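Local coordinates for uncharacterized protein (Sulfolobus tokodaii, PDB 2PD2) that is of unknown function but belongs to the DsrE/DsrF-like family, whose better-known members take part in sulfur transfer, at residues K12-Y24 against T50-I62. Sequence-based numbering, arbitrary orientation.
Sequences KVPQALRSVINLY and TRSIIEDLIKKNI
Lys60 NZ is bonded to Asp56 OD1 at 3.0 Å, on the syn side of the carboxylate, with a weaker bond to OD2, and this salt bridge ties down a lysine whose chain crosses Tyr24 at about a right angle. Segment 13-24 of helix 13-26 and helix 51-59 run nearly parallel (23°) on the same side of the parallel sheet of this DsrE-like alpha/beta fold. Lys60 CD sits over one face of the Tyr24 ring, 3.8 Å from its centroid, a CH-pi contact, while CE touches Tyr24 CE2. With CG of Tyr24 anti to the backbone N (chi1 174°), the ring reaches across to the second helix's C-terminal end, where Asn61 completes a Schellman motif. Were Tyr24 replaced by alanine, the Lys60 methylenes would probably lose the ring face they lie on, and a gap would be likely to open beside Ile62 CD1. Farther in, Leu57 splits its methyls: CD1 meets Leu17 CD2, and CD2 lies 3.8 Å from Ile21 CG1 and also touches Val20 CG1. The side chains of Val20 and Ile62 touch strands 2-7 (Val5) and 31-36 (Ile32, Val34), respectively. At the other end, Thr50 OG1 and Ser48 OG share a hydrogen bond, and Leu17 CD1 presses against Thr50 CB at 3.5 Å.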
ATOM      1  N   LYS A  12       3.775  11.104  -5.706  1.00 24.81           N
ATOM      2  CA  LYS A  12       3.680   9.889  -6.509  1.00 21.33           C
ATOM      3  C   LYS A  12       2.427   9.850  -7.373  1.00 19.12           C
ATOM      4  O   LYS A  12       2.148   8.838  -8.020  1.00 18.64           O
ATOM      5  CB  LYS A  12       3.722   8.653  -5.605  1.00 24.95           C
ATOM      6  CG  LYS A  12       5.020   8.521  -4.818  1.00 36.22           C
ATOM      7  CD  LYS A  12       5.004   7.322  -3.880  1.00 45.56           C
ATOM      8  CE  LYS A  12       6.300   7.245  -3.072  1.00 52.90           C
ATOM      9  NZ  LYS A  12       6.320   6.099  -2.119  1.00 55.12           N
ATOM     10  N   VAL A  13       1.675  10.947  -7.395  1.00 16.63           N
ATOM     11  CA  VAL A  13       0.456  11.000  -8.191  1.00 17.13           C
ATOM     12  C   VAL A  13       0.681  10.759  -9.682  1.00 19.28           C
ATOM     13  O   VAL A  13      -0.043   9.986 -10.303  1.00 20.19           O
ATOM     14  CB  VAL A  13      -0.283  12.339  -8.001  1.00 18.07           C
ATOM     15  CG1 VAL A  13      -1.395  12.476  -9.036  1.00 19.66           C
ATOM     16  CG2 VAL A  13      -0.879  12.394  -6.596  1.00 16.98           C
ATOM     17  N   PRO A  14       1.687  11.417 -10.283  1.00 20.68           N
ATOM     18  CA  PRO A  14       1.892  11.177 -11.716  1.00 22.03           C
ATOM     19  C   PRO A  14       2.017   9.684 -12.044  1.00 19.66           C
ATOM     20  O   PRO A  14       1.343   9.177 -12.937  1.00 18.74           O
ATOM     21  CB  PRO A  14       3.176  11.952 -12.014  1.00 25.47           C
ATOM     22  CG  PRO A  14       3.082  13.112 -11.054  1.00 25.86           C
ATOM     23  CD  PRO A  14       2.632  12.429  -9.778  1.00 21.24           C
ATOM     24  N   GLN A  15       2.871   8.975 -11.310  1.00 18.56           N
ATOM     25  CA  GLN A  15       3.049   7.547 -11.559  1.00 20.61           C
ATOM     26  C   GLN A  15       1.797   6.750 -11.215  1.00 17.49           C
ATOM     27  O   GLN A  15       1.470   5.779 -11.894  1.00 16.09           O
ATOM     28  CB  GLN A  15       4.250   7.010 -10.774  1.00 24.38           C
ATOM     29  CG  GLN A  15       5.586   7.403 -11.385  1.00 40.07           C
ATOM     30  CD  GLN A  15       6.763   6.892 -10.585  1.00 43.17           C
ATOM     31  OE1 GLN A  15       6.987   7.319  -9.452  1.00 51.75           O
ATOM     32  NE2 GLN A  15       7.521   5.968 -11.167  1.00 46.69           N
ATOM     33  N   ALA A  16       1.095   7.167 -10.164  1.00 15.69           N
ATOM     34  CA  ALA A  16      -0.126   6.482  -9.758  1.00 15.14           C
ATOM     35  C   ALA A  16      -1.172   6.589 -10.856  1.00 17.62           C
ATOM     36  O   ALA A  16      -1.821   5.606 -11.212  1.00 16.91           O
ATOM     37  CB  ALA A  16      -0.668   7.085  -8.462  1.00 16.85           C
ATOM     38  N   LEU A  17      -1.339   7.793 -11.395  1.00 17.14           N
ATOM     39  CA  LEU A  17      -2.321   7.995 -12.456  1.00 19.96           C
ATOM     40  C   LEU A  17      -1.971   7.175 -13.695  1.00 21.14           C
ATOM     41  O   LEU A  17      -2.863   6.652 -14.363  1.00 22.52           O
ATOM     42  CB  LEU A  17      -2.430   9.486 -12.807  1.00 21.81           C
ATOM     43  CG  LEU A  17      -2.914  10.385 -11.661  1.00 19.72           C
ATOM     44  CD1 LEU A  17      -3.057  11.815 -12.159  1.00 25.09           C
ATOM     45  CD2 LEU A  17      -4.249   9.882 -11.136  1.00 18.31           C
ATOM     46  N   ARG A  18      -0.683   7.057 -14.012  1.00 19.93           N
ATOM     47  CA  ARG A  18      -0.308   6.256 -15.171  1.00 21.78           C
ATOM     48  C   ARG A  18      -0.639   4.800 -14.879  1.00 17.84           C
ATOM     49  O   ARG A  18      -1.043   4.060 -15.767  1.00 22.07           O
ATOM     50  CB  ARG A  18       1.183   6.387 -15.501  1.00 26.86           C
ATOM     51  CG  ARG A  18       1.607   5.432 -16.624  1.00 41.16           C
ATOM     52  CD  ARG A  18       3.023   5.661 -17.141  1.00 51.67           C
ATOM     53  NE  ARG A  18       4.032   5.603 -16.087  1.00 60.18           N
ATOM     54  CZ  ARG A  18       4.429   6.653 -15.376  1.00 64.09           C
ATOM     55  NH1 ARG A  18       3.904   7.849 -15.611  1.00 65.17           N
ATOM     56  NH2 ARG A  18       5.348   6.509 -14.429  1.00 66.28           N
ATOM     57  N   SER A  19      -0.468   4.392 -13.625  1.00 17.12           N
ATOM     58  CA  SER A  19      -0.778   3.021 -13.237  1.00 15.73           C
ATOM     59  C   SER A  19      -2.276   2.750 -13.370  1.00 16.42           C
ATOM     60  O   SER A  19      -2.683   1.657 -13.758  1.00 19.28           O
ATOM     61  CB  SER A  19      -0.313   2.757 -11.805  1.00 12.89           C
ATOM     62  OG  SER A  19       1.100   2.653 -11.742  1.00 21.15           O
ATOM     63  N   VAL A  20      -3.102   3.740 -13.047  1.00 18.55           N
ATOM     64  CA  VAL A  20      -4.546   3.570 -13.186  1.00 14.06           C
ATOM     65  C   VAL A  20      -4.880   3.423 -14.672  1.00 17.45           C
ATOM     66  O   VAL A  20      -5.726   2.613 -15.056  1.00 17.71           O
ATOM     67  CB  VAL A  20      -5.315   4.768 -12.592  1.00 15.44           C
ATOM     68  CG1 VAL A  20      -6.802   4.634 -12.902  1.00 15.33           C
ATOM     69  CG2 VAL A  20      -5.111   4.809 -11.078  1.00 14.95           C
ATOM     70  N   ILE A  21      -4.211   4.206 -15.513  1.00 15.74           N
ATOM     71  CA  ILE A  21      -4.430   4.110 -16.952  1.00 18.54           C
ATOM     72  C   ILE A  21      -4.048   2.688 -17.385  1.00 18.22           C
ATOM     73  O   ILE A  21      -4.741   2.065 -18.188  1.00 22.15           O
ATOM     74  CB  ILE A  21      -3.567   5.141 -17.716  1.00 17.27           C
ATOM     75  CG1 ILE A  21      -4.114   6.549 -17.473  1.00 20.57           C
ATOM     76  CG2 ILE A  21      -3.569   4.833 -19.210  1.00 21.89           C
ATOM     77  CD1 ILE A  21      -3.258   7.652 -18.077  1.00 27.21           C
ATOM     78  N   ASN A  22      -2.948   2.176 -16.839  1.00 17.67           N
ATOM     79  CA  ASN A  22      -2.504   0.822 -17.167  1.00 20.99           C
ATOM     80  C   ASN A  22      -3.560  -0.201 -16.750  1.00 21.68           C
ATOM     81  O   ASN A  22      -3.836  -1.145 -17.484  1.00 20.50           O
ATOM     82  CB  ASN A  22      -1.160   0.502 -16.491  1.00 18.44           C
ATOM     83  CG  ASN A  22       0.019   1.229 -17.143  1.00 25.47           C
ATOM     84  OD1 ASN A  22      -0.075   1.684 -18.285  1.00 22.90           O
ATOM     85  ND2 ASN A  22       1.138   1.323 -16.423  1.00 19.24           N
ATOM     86  N   LEU A  23      -4.141  -0.012 -15.568  1.00 19.33           N
ATOM     87  CA  LEU A  23      -5.178  -0.913 -15.069  1.00 20.05           C
ATOM     88  C   LEU A  23      -6.340  -0.932 -16.058  1.00 21.60           C
ATOM     89  O   LEU A  23      -6.778  -1.991 -16.508  1.00 19.28           O
ATOM     90  CB  LEU A  23      -5.688  -0.435 -13.702  1.00 18.51           C
ATOM     91  CG  LEU A  23      -6.811  -1.270 -13.077  1.00 20.40           C
ATOM     92  CD1 LEU A  23      -6.310  -2.687 -12.846  1.00 22.94           C
ATOM     93  CD2 LEU A  23      -7.262  -0.648 -11.763  1.00 18.35           C
ATOM     94  N   TYR A  24      -6.834   0.259 -16.379  1.00 22.17           N
ATOM     95  CA  TYR A  24      -7.941   0.426 -17.319  1.00 20.97           C
ATOM     96  C   TYR A  24      -7.680  -0.317 -18.627  1.00 21.20           C
ATOM     97  O   TYR A  24      -8.540  -1.046 -19.126  1.00 19.78           O
ATOM     98  CB  TYR A  24      -8.142   1.914 -17.618  1.00 19.55           C
ATOM     99  CG  TYR A  24      -9.169   2.198 -18.692  1.00 23.07           C
ATOM    100  CD1 TYR A  24     -10.528   2.274 -18.384  1.00 22.61           C
ATOM    101  CD2 TYR A  24      -8.780   2.389 -20.019  1.00 23.31           C
ATOM    102  CE1 TYR A  24     -11.474   2.536 -19.369  1.00 22.77           C
ATOM    103  CE2 TYR A  24      -9.717   2.651 -21.011  1.00 26.72           C
ATOM    104  CZ  TYR A  24     -11.061   2.722 -20.679  1.00 25.25           C
ATOM    105  OH  TYR A  24     -11.987   2.975 -21.660  1.00 25.99           O
ATOM    106  N   THR A  50      -1.842  17.621 -13.039  1.00 22.88           N
ATOM    107  CA  THR A  50      -2.383  16.375 -13.574  1.00 23.84           C
ATOM    108  C   THR A  50      -3.866  16.477 -13.938  1.00 23.53           C
ATOM    109  O   THR A  50      -4.513  15.462 -14.204  1.00 22.96           O
ATOM    110  CB  THR A  50      -2.211  15.199 -12.576  1.00 21.74           C
ATOM    111  OG1 THR A  50      -2.681  15.595 -11.282  1.00 18.42           O
ATOM    112  CG2 THR A  50      -0.748  14.765 -12.490  1.00 17.77           C
ATOM    113  N   ARG A  51      -4.400  17.694 -13.962  1.00 22.72           N
ATOM    114  CA  ARG A  51      -5.811  17.876 -14.283  1.00 23.04           C
ATOM    115  C   ARG A  51      -6.259  17.179 -15.568  1.00 24.49           C
ATOM    116  O   ARG A  51      -7.276  16.477 -15.576  1.00 23.28           O
ATOM    117  CB  ARG A  51      -6.167  19.366 -14.362  1.00 24.54           C
ATOM    118  CG  ARG A  51      -7.613  19.607 -14.791  1.00 24.80           C
ATOM    119  CD  ARG A  51      -8.089  21.029 -14.525  1.00 29.68           C
ATOM    120  NE  ARG A  51      -9.476  21.213 -14.953  1.00 32.40           N
ATOM    121  CZ  ARG A  51     -10.194  22.308 -14.717  1.00 28.18           C
ATOM    122  NH1 ARG A  51      -9.662  23.320 -14.051  1.00 27.93           N
ATOM    123  NH2 ARG A  51     -11.443  22.394 -15.159  1.00 28.56           N
ATOM    124  N   SER A  52      -5.510  17.357 -16.649  1.00 23.11           N
ATOM    125  CA  SER A  52      -5.883  16.741 -17.919  1.00 24.42           C
ATOM    126  C   SER A  52      -5.940  15.220 -17.831  1.00 24.69           C
ATOM    127  O   SER A  52      -6.772  14.581 -18.475  1.00 23.04           O
ATOM    128  CB  SER A  52      -4.916  17.174 -19.027  1.00 28.49           C
ATOM    129  OG  SER A  52      -3.598  16.734 -18.758  1.00 36.77           O
ATOM    130  N   ILE A  53      -5.060  14.632 -17.027  1.00 21.78           N
ATOM    131  CA  ILE A  53      -5.060  13.185 -16.876  1.00 18.20           C
ATOM    132  C   ILE A  53      -6.298  12.758 -16.079  1.00 19.16           C
ATOM    133  O   ILE A  53      -6.968  11.783 -16.424  1.00 21.47           O
ATOM    134  CB  ILE A  53      -3.778  12.709 -16.164  1.00 23.66           C
ATOM    135  CG1 ILE A  53      -2.555  13.098 -17.005  1.00 28.60           C
ATOM    136  CG2 ILE A  53      -3.830  11.207 -15.948  1.00 19.07           C
ATOM    137  CD1 ILE A  53      -1.216  12.704 -16.397  1.00 30.29           C
ATOM    138  N   ILE A  54      -6.601  13.491 -15.014  1.00 19.18           N
ATOM    139  CA  ILE A  54      -7.770  13.197 -14.192  1.00 17.35           C
ATOM    140  C   ILE A  54      -9.047  13.299 -15.033  1.00 22.28           C
ATOM    141  O   ILE A  54      -9.943  12.460 -14.935  1.00 19.69           O
ATOM    142  CB  ILE A  54      -7.853  14.175 -13.009  1.00 20.28           C
ATOM    143  CG1 ILE A  54      -6.728  13.864 -12.020  1.00 22.85           C
ATOM    144  CG2 ILE A  54      -9.218  14.083 -12.326  1.00 18.24           C
ATOM    145  CD1 ILE A  54      -6.578  14.894 -10.942  1.00 31.52           C
ATOM    146  N   GLU A  55      -9.115  14.333 -15.865  1.00 21.21           N
ATOM    147  CA  GLU A  55     -10.272  14.544 -16.726  1.00 23.66           C
ATOM    148  C   GLU A  55     -10.412  13.398 -17.721  1.00 22.71           C
ATOM    149  O   GLU A  55     -11.524  12.993 -18.062  1.00 25.60           O
ATOM    150  CB  GLU A  55     -10.136  15.880 -17.461  1.00 25.71           C
ATOM    151  CG  GLU A  55     -10.100  17.077 -16.528  1.00 29.70           C
ATOM    152  CD  GLU A  55      -9.919  18.389 -17.268  1.00 34.01           C
ATOM    153  OE1 GLU A  55      -8.983  18.485 -18.089  1.00 40.46           O
ATOM    154  OE2 GLU A  55     -10.706  19.324 -17.022  1.00 35.41           O
ATOM    155  N   ASP A  56      -9.283  12.867 -18.180  1.00 21.48           N
ATOM    156  CA  ASP A  56      -9.303  11.745 -19.115  1.00 23.82           C
ATOM    157  C   ASP A  56      -9.852  10.488 -18.424  1.00 20.53           C
ATOM    158  O   ASP A  56     -10.613   9.727 -19.023  1.00 19.57           O
ATOM    159  CB  ASP A  56      -7.894  11.476 -19.653  1.00 26.96           C
ATOM    160  CG  ASP A  56      -7.849  10.296 -20.608  1.00 31.54           C
ATOM    161  OD1 ASP A  56      -8.580  10.310 -21.624  1.00 33.78           O
ATOM    162  OD2 ASP A  56      -7.075   9.353 -20.344  1.00 35.53           O
ATOM    163  N   LEU A  57      -9.468  10.272 -17.168  1.00 19.71           N
ATOM    164  CA  LEU A  57      -9.951   9.114 -16.418  1.00 16.00           C
ATOM    165  C   LEU A  57     -11.467   9.236 -16.246  1.00 16.98           C
ATOM    166  O   LEU A  57     -12.200   8.248 -16.337  1.00 16.34           O
ATOM    167  CB  LEU A  57      -9.277   9.041 -15.041  1.00 19.41           C
ATOM    168  CG  LEU A  57      -7.757   8.816 -15.015  1.00 21.61           C
ATOM    169  CD1 LEU A  57      -7.269   8.758 -13.575  1.00 20.29           C
ATOM    170  CD2 LEU A  57      -7.407   7.523 -15.739  1.00 24.54           C
ATOM    171  N   ILE A  58     -11.931  10.454 -15.998  1.00 17.15           N
ATOM    172  CA  ILE A  58     -13.359  10.699 -15.827  1.00 21.22           C
ATOM    173  C   ILE A  58     -14.081  10.365 -17.132  1.00 21.92           C
ATOM    174  O   ILE A  58     -15.165   9.778 -17.129  1.00 21.68           O
ATOM    175  CB  ILE A  58     -13.620  12.172 -15.428  1.00 20.80           C
ATOM    176  CG1 ILE A  58     -13.113  12.404 -14.001  1.00 24.50           C
ATOM    177  CG2 ILE A  58     -15.115  12.504 -15.548  1.00 18.00           C
ATOM    178  CD1 ILE A  58     -13.280  13.820 -13.496  1.00 26.06           C
ATOM    179  N   LYS A  59     -13.461  10.729 -18.247  1.00 24.39           N
ATOM    180  CA  LYS A  59     -14.032  10.457 -19.563  1.00 26.02           C
ATOM    181  C   LYS A  59     -14.179   8.942 -19.738  1.00 23.76           C
ATOM    182  O   LYS A  59     -15.155   8.458 -20.308  1.00 23.15           O
ATOM    183  CB  LYS A  59     -13.112  11.025 -20.648  1.00 28.33           C
ATOM    184  CG  LYS A  59     -13.654  10.927 -22.067  1.00 40.54           C
ATOM    185  CD  LYS A  59     -14.739  11.960 -22.330  1.00 51.15           C
ATOM    186  CE  LYS A  59     -15.156  11.950 -23.798  1.00 58.62           C
ATOM    187  NZ  LYS A  59     -16.175  12.992 -24.109  1.00 61.84           N
ATOM    188  N   LYS A  60     -13.198   8.201 -19.236  1.00 21.17           N
ATOM    189  CA  LYS A  60     -13.203   6.748 -19.329  1.00 21.79           C
ATOM    190  C   LYS A  60     -14.169   6.113 -18.316  1.00 20.60           C
ATOM    191  O   LYS A  60     -14.134   4.905 -18.074  1.00 21.15           O
ATOM    192  CB  LYS A  60     -11.776   6.222 -19.129  1.00 24.33           C
ATOM    193  CG  LYS A  60     -10.852   6.504 -20.323  1.00 25.20           C
ATOM    194  CD  LYS A  60      -9.405   6.137 -20.024  1.00 22.98           C
ATOM    195  CE  LYS A  60      -8.561   6.065 -21.300  1.00 27.43           C
ATOM    196  NZ  LYS A  60      -8.544   7.332 -22.079  1.00 29.39           N
ATOM    197  N   ASN A  61     -15.030   6.944 -17.735  1.00 16.44           N
ATOM    198  CA  ASN A  61     -16.033   6.511 -16.761  1.00 17.11           C
ATOM    199  C   ASN A  61     -15.460   6.004 -15.437  1.00 19.25           C
ATOM    200  O   ASN A  61     -16.067   5.176 -14.758  1.00 18.40           O
ATOM    201  CB  ASN A  61     -16.945   5.440 -17.372  1.00 19.62           C
ATOM    202  CG  ASN A  61     -18.220   5.241 -16.574  1.00 18.73           C
ATOM    203  OD1 ASN A  61     -18.817   6.207 -16.104  1.00 22.36           O
ATOM    204  ND2 ASN A  61     -18.652   3.992 -16.430  1.00 19.93           N
ATOM    205  N   ILE A  62     -14.292   6.513 -15.068  1.00 18.09           N
ATOM    206  CA  ILE A  62     -13.664   6.129 -13.814  1.00 16.81           C
ATOM    207  C   ILE A  62     -14.146   7.098 -12.729  1.00 16.97           C
ATOM    208  O   ILE A  62     -14.197   8.307 -12.947  1.00 15.77           O
ATOM    209  CB  ILE A  62     -12.125   6.167 -13.960  1.00 19.94           C
ATOM    210  CG1 ILE A  62     -11.683   5.006 -14.861  1.00 24.69           C
ATOM    211  CG2 ILE A  62     -11.450   6.074 -12.601  1.00 20.03           C
ATOM    212  CD1 ILE A  62     -10.201   4.980 -15.181  1.00 27.54           C
TER